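Local coordinates for probable glucarate dehydratase (PDB 3VDG), which probably dehydrates glucarate or a related acid sugar, as a metal-dependent member of the enolase superfamily, at residues 59-64 with 73-78. Sequence-based numbering, arbitrary orientation.
Sequences AVIQLD and GETYAD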
ATOM      1  N   ALA A  59     -12.765 -22.658  -6.881  1.00 20.71           N
ATOM      2  CA  ALA A  59     -13.011 -23.130  -5.516  1.00 20.21           C
ATOM      3  C   ALA A  59     -13.659 -21.980  -4.759  1.00 28.52           C
ATOM      4  O   ALA A  59     -13.184 -20.845  -4.803  1.00 24.27           O
ATOM      5  CB  ALA A  59     -11.715 -23.569  -4.839  1.00 18.66           C
ATOM      6  N   VAL A  60     -14.777 -22.269  -4.118  1.00 20.88           N
ATOM      7  CA  VAL A  60     -15.480 -21.291  -3.283  1.00 19.29           C
ATOM      8  C   VAL A  60     -15.051 -21.489  -1.846  1.00 20.27           C
ATOM      9  O   VAL A  60     -15.076 -22.625  -1.320  1.00 23.55           O
ATOM     10  CB  VAL A  60     -16.996 -21.474  -3.400  1.00 25.93           C
ATOM     11  CG1 VAL A  60     -17.725 -20.646  -2.334  1.00 25.11           C
ATOM     12  CG2 VAL A  60     -17.457 -21.093  -4.812  1.00 17.82           C
ATOM     13  N   ILE A  61     -14.621 -20.399  -1.212  1.00 17.02           N
ATOM     14  CA  ILE A  61     -14.269 -20.402   0.204  1.00 18.91           C
ATOM     15  C   ILE A  61     -15.404 -19.789   0.995  1.00 23.99           C
ATOM     16  O   ILE A  61     -15.850 -18.683   0.699  1.00 20.51           O
ATOM     17  CB  ILE A  61     -12.968 -19.610   0.518  1.00 20.73           C
ATOM     18  CG1 ILE A  61     -11.722 -20.434   0.183  1.00 26.64           C
ATOM     19  CG2 ILE A  61     -12.872 -19.285   2.008  1.00 24.49           C
ATOM     20  CD1 ILE A  61     -11.503 -20.639  -1.293  1.00 29.66           C
ATOM     21  N   GLN A  62     -15.883 -20.531   1.989  1.00 19.01           N
ATOM     22  CA  GLN A  62     -16.828 -19.983   2.965  1.00 20.39           C
ATOM     23  C   GLN A  62     -16.062 -19.973   4.273  1.00 25.82           C
ATOM     24  O   GLN A  62     -15.672 -21.029   4.792  1.00 21.82           O
ATOM     25  CB  GLN A  62     -18.087 -20.850   3.060  1.00 18.85           C
ATOM     26  CG  GLN A  62     -19.115 -20.560   1.971  1.00 20.77           C
ATOM     27  CD  GLN A  62     -20.204 -21.625   1.901  1.00 26.65           C
ATOM     28  OE1 GLN A  62     -19.918 -22.796   1.657  1.00 25.77           O
ATOM     29  NE2 GLN A  62     -21.449 -21.220   2.115  1.00 24.95           N
ATOM     30  N   LEU A  63     -15.775 -18.777   4.776  1.00 20.65           N
ATOM     31  CA  LEU A  63     -14.902 -18.652   5.936  1.00 18.08           C
ATOM     32  C   LEU A  63     -15.815 -18.376   7.129  1.00 18.24           C
ATOM     33  O   LEU A  63     -16.474 -17.341   7.177  1.00 22.22           O
ATOM     34  CB  LEU A  63     -13.908 -17.497   5.729  1.00 20.19           C
ATOM     35  CG  LEU A  63     -12.953 -17.263   6.900  1.00 23.24           C
ATOM     36  CD1 LEU A  63     -11.971 -18.416   6.978  1.00 19.67           C
ATOM     37  CD2 LEU A  63     -12.196 -15.942   6.783  1.00 18.88           C
ATOM     38  N   ASP A  64     -15.854 -19.316   8.073  1.00 23.12           N
ATOM     39  CA  ASP A  64     -16.781 -19.267   9.206  1.00 21.44           C
ATOM     40  C   ASP A  64     -16.132 -18.682  10.461  1.00 20.43           C
ATOM     41  O   ASP A  64     -14.945 -18.905  10.711  1.00 23.47           O
ATOM     42  CB  ASP A  64     -17.284 -20.685   9.486  1.00 23.34           C
ATOM     43  CG  ASP A  64     -18.041 -21.269   8.291  1.00 29.54           C
ATOM     44  OD1 ASP A  64     -18.871 -20.542   7.704  1.00 32.58           O
ATOM     45  OD2 ASP A  64     -17.805 -22.441   7.933  1.00 28.82           O
ATOM     46  N   GLY A  73     -14.820 -16.079  -0.502  1.00 18.95           N
ATOM     47  CA  GLY A  73     -13.673 -15.825  -1.368  1.00 15.69           C
ATOM     48  C   GLY A  73     -13.788 -16.816  -2.525  1.00 19.43           C
ATOM     49  O   GLY A  73     -14.562 -17.783  -2.447  1.00 19.88           O
ATOM     50  N   GLU A  74     -12.993 -16.612  -3.574  1.00 22.21           N
ATOM     51  CA  GLU A  74     -13.058 -17.475  -4.758  1.00 19.13           C
ATOM     52  C   GLU A  74     -11.677 -17.535  -5.363  1.00 21.67           C
ATOM     53  O   GLU A  74     -10.968 -16.519  -5.422  1.00 20.63           O
ATOM     54  CB  GLU A  74     -14.048 -16.908  -5.786  1.00 17.14           C
ATOM     55  CG  GLU A  74     -14.186 -17.743  -7.064  1.00 20.70           C
ATOM     56  CD  GLU A  74     -15.026 -17.045  -8.131  1.00 30.57           C
ATOM     57  OE1 GLU A  74     -15.947 -16.268  -7.788  1.00 22.35           O
ATOM     58  OE2 GLU A  74     -14.781 -17.280  -9.333  1.00 24.20           O
ATOM     59  N   THR A  75     -11.285 -18.726  -5.809  1.00 20.08           N
ATOM     60  CA  THR A  75      -9.935 -18.918  -6.326  1.00 18.70           C
ATOM     61  C   THR A  75      -9.935 -20.072  -7.335  1.00 20.83           C
ATOM     62  O   THR A  75     -11.006 -20.572  -7.719  1.00 20.17           O
ATOM     63  CB  THR A  75      -8.980 -19.196  -5.134  1.00 23.14           C
ATOM     64  OG1 THR A  75      -7.629 -19.346  -5.595  1.00 23.41           O
ATOM     65  CG2 THR A  75      -9.402 -20.450  -4.408  1.00 15.42           C
ATOM     66  N   TYR A  76      -8.753 -20.489  -7.770  1.00 20.97           N
ATOM     67  CA  TYR A  76      -8.610 -21.632  -8.693  1.00 20.62           C
ATOM     68  C   TYR A  76      -8.964 -22.946  -7.999  1.00 25.31           C
ATOM     69  O   TYR A  76      -9.099 -22.989  -6.778  1.00 22.40           O
ATOM     70  CB  TYR A  76      -7.154 -21.692  -9.217  1.00 25.75           C
ATOM     71  CG  TYR A  76      -6.593 -20.309  -9.520  1.00 19.76           C
ATOM     72  CD1 TYR A  76      -7.030 -19.597 -10.642  1.00 22.08           C
ATOM     73  CD2 TYR A  76      -5.667 -19.701  -8.662  1.00 26.27           C
ATOM     74  CE1 TYR A  76      -6.547 -18.305 -10.920  1.00 22.85           C
ATOM     75  CE2 TYR A  76      -5.184 -18.412  -8.916  1.00 27.55           C
ATOM     76  CZ  TYR A  76      -5.623 -17.723 -10.045  1.00 24.81           C
ATOM     77  OH  TYR A  76      -5.158 -16.454 -10.316  1.00 27.50           O
ATOM     78  N   ALA A  77      -9.070 -24.032  -8.765  1.00 23.75           N
ATOM     79  CA  ALA A  77      -9.415 -25.334  -8.177  1.00 23.86           C
ATOM     80  C   ALA A  77      -8.541 -26.499  -8.618  1.00 32.41           C
ATOM     81  O   ALA A  77      -8.947 -27.653  -8.481  1.00 29.49           O
ATOM     82  CB  ALA A  77     -10.874 -25.668  -8.436  1.00 18.66           C
ATOM     83  N   ASP A  78      -7.349 -26.225  -9.133  1.00 24.45           N
ATOM     84  CA  ASP A  78      -6.427 -27.331  -9.425  1.00 25.32           C
ATOM     85  C   ASP A  78      -6.192 -28.194  -8.182  1.00 29.82           C
ATOM     86  O   ASP A  78      -6.235 -27.701  -7.065  1.00 24.96           O
ATOM     87  CB  ASP A  78      -5.089 -26.815  -9.962  1.00 25.08           C
ATOM     88  CG  ASP A  78      -5.189 -26.268 -11.394  1.00 42.67           C
ATOM     89  OD1 ASP A  78      -6.314 -26.073 -11.922  1.00 36.46           O
ATOM     90  OD2 ASP A  78      -4.119 -26.022 -11.997  1.00 37.31           O
TER
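Ala-59 and Thr-75 exchange two backbone hydrogen bonds, and Ile-61 and Gly-73 exchange two more, which binds the antiparallel strands through alternate residues. Between them Val-60 faces Glu-74 as a non-hydrogen-bonded pair, where CA of Glu-74 sends a C-H toward O of Ala-59 at 3.4 Å. The four bonds are not alike. N of Ile-61 lies 2.9 Å from O of Gly-73 and its N-H is nearly straight (169°), yet it reaches the oxygen from above the carbonyl plane, whereas N of Thr-75 lies in the carbonyl plane of Ala-59.

On the face shared by Ala-59, Ile-61 and Thr-75, one contact is diagonal and one runs directly across a pair. With CG1 of Ile-61 set beside its own backbone N (chi1 -79°), CD1 of Ile-61 arrives diagonally, 3.8 Å from CG2 of Thr-75; CG2 of Thr-75 also lies 3.9 Å from CB of Ala-59, its direct partner. Gly-73, opposite Ile-61, brings no side chain to this face. Beyond Thr-75 the chain turns, and CB of Ala-59 meets O of Tyr-76 at 3.3 Å, a buried carbonyl with no hydrogen-bond partner, and CB of Ala-77 at 4.2 Å.

Further out, Pro-138 of helix 131-151 packs on both Ile-61 and Thr-75, and Leu-85 of helix 79-92 on Ala-59 and Thr-75, while OG1 of Thr-75 bonds to His-81. On the face of Val-60, the extended Glu-74 (chi1 180°) carries its carboxylate beyond the strand pair to a salt bridge with Arg-58 and to the backbone N-H groups of Leu-348 and Ser-351. The whole is a beta hairpin, 55-65 with 70-75, completing the three-stranded antiparallel sheet characteristic of the N-terminal capping domain of the enolase superfamily, here tied through Glu-74 to the barrel domain.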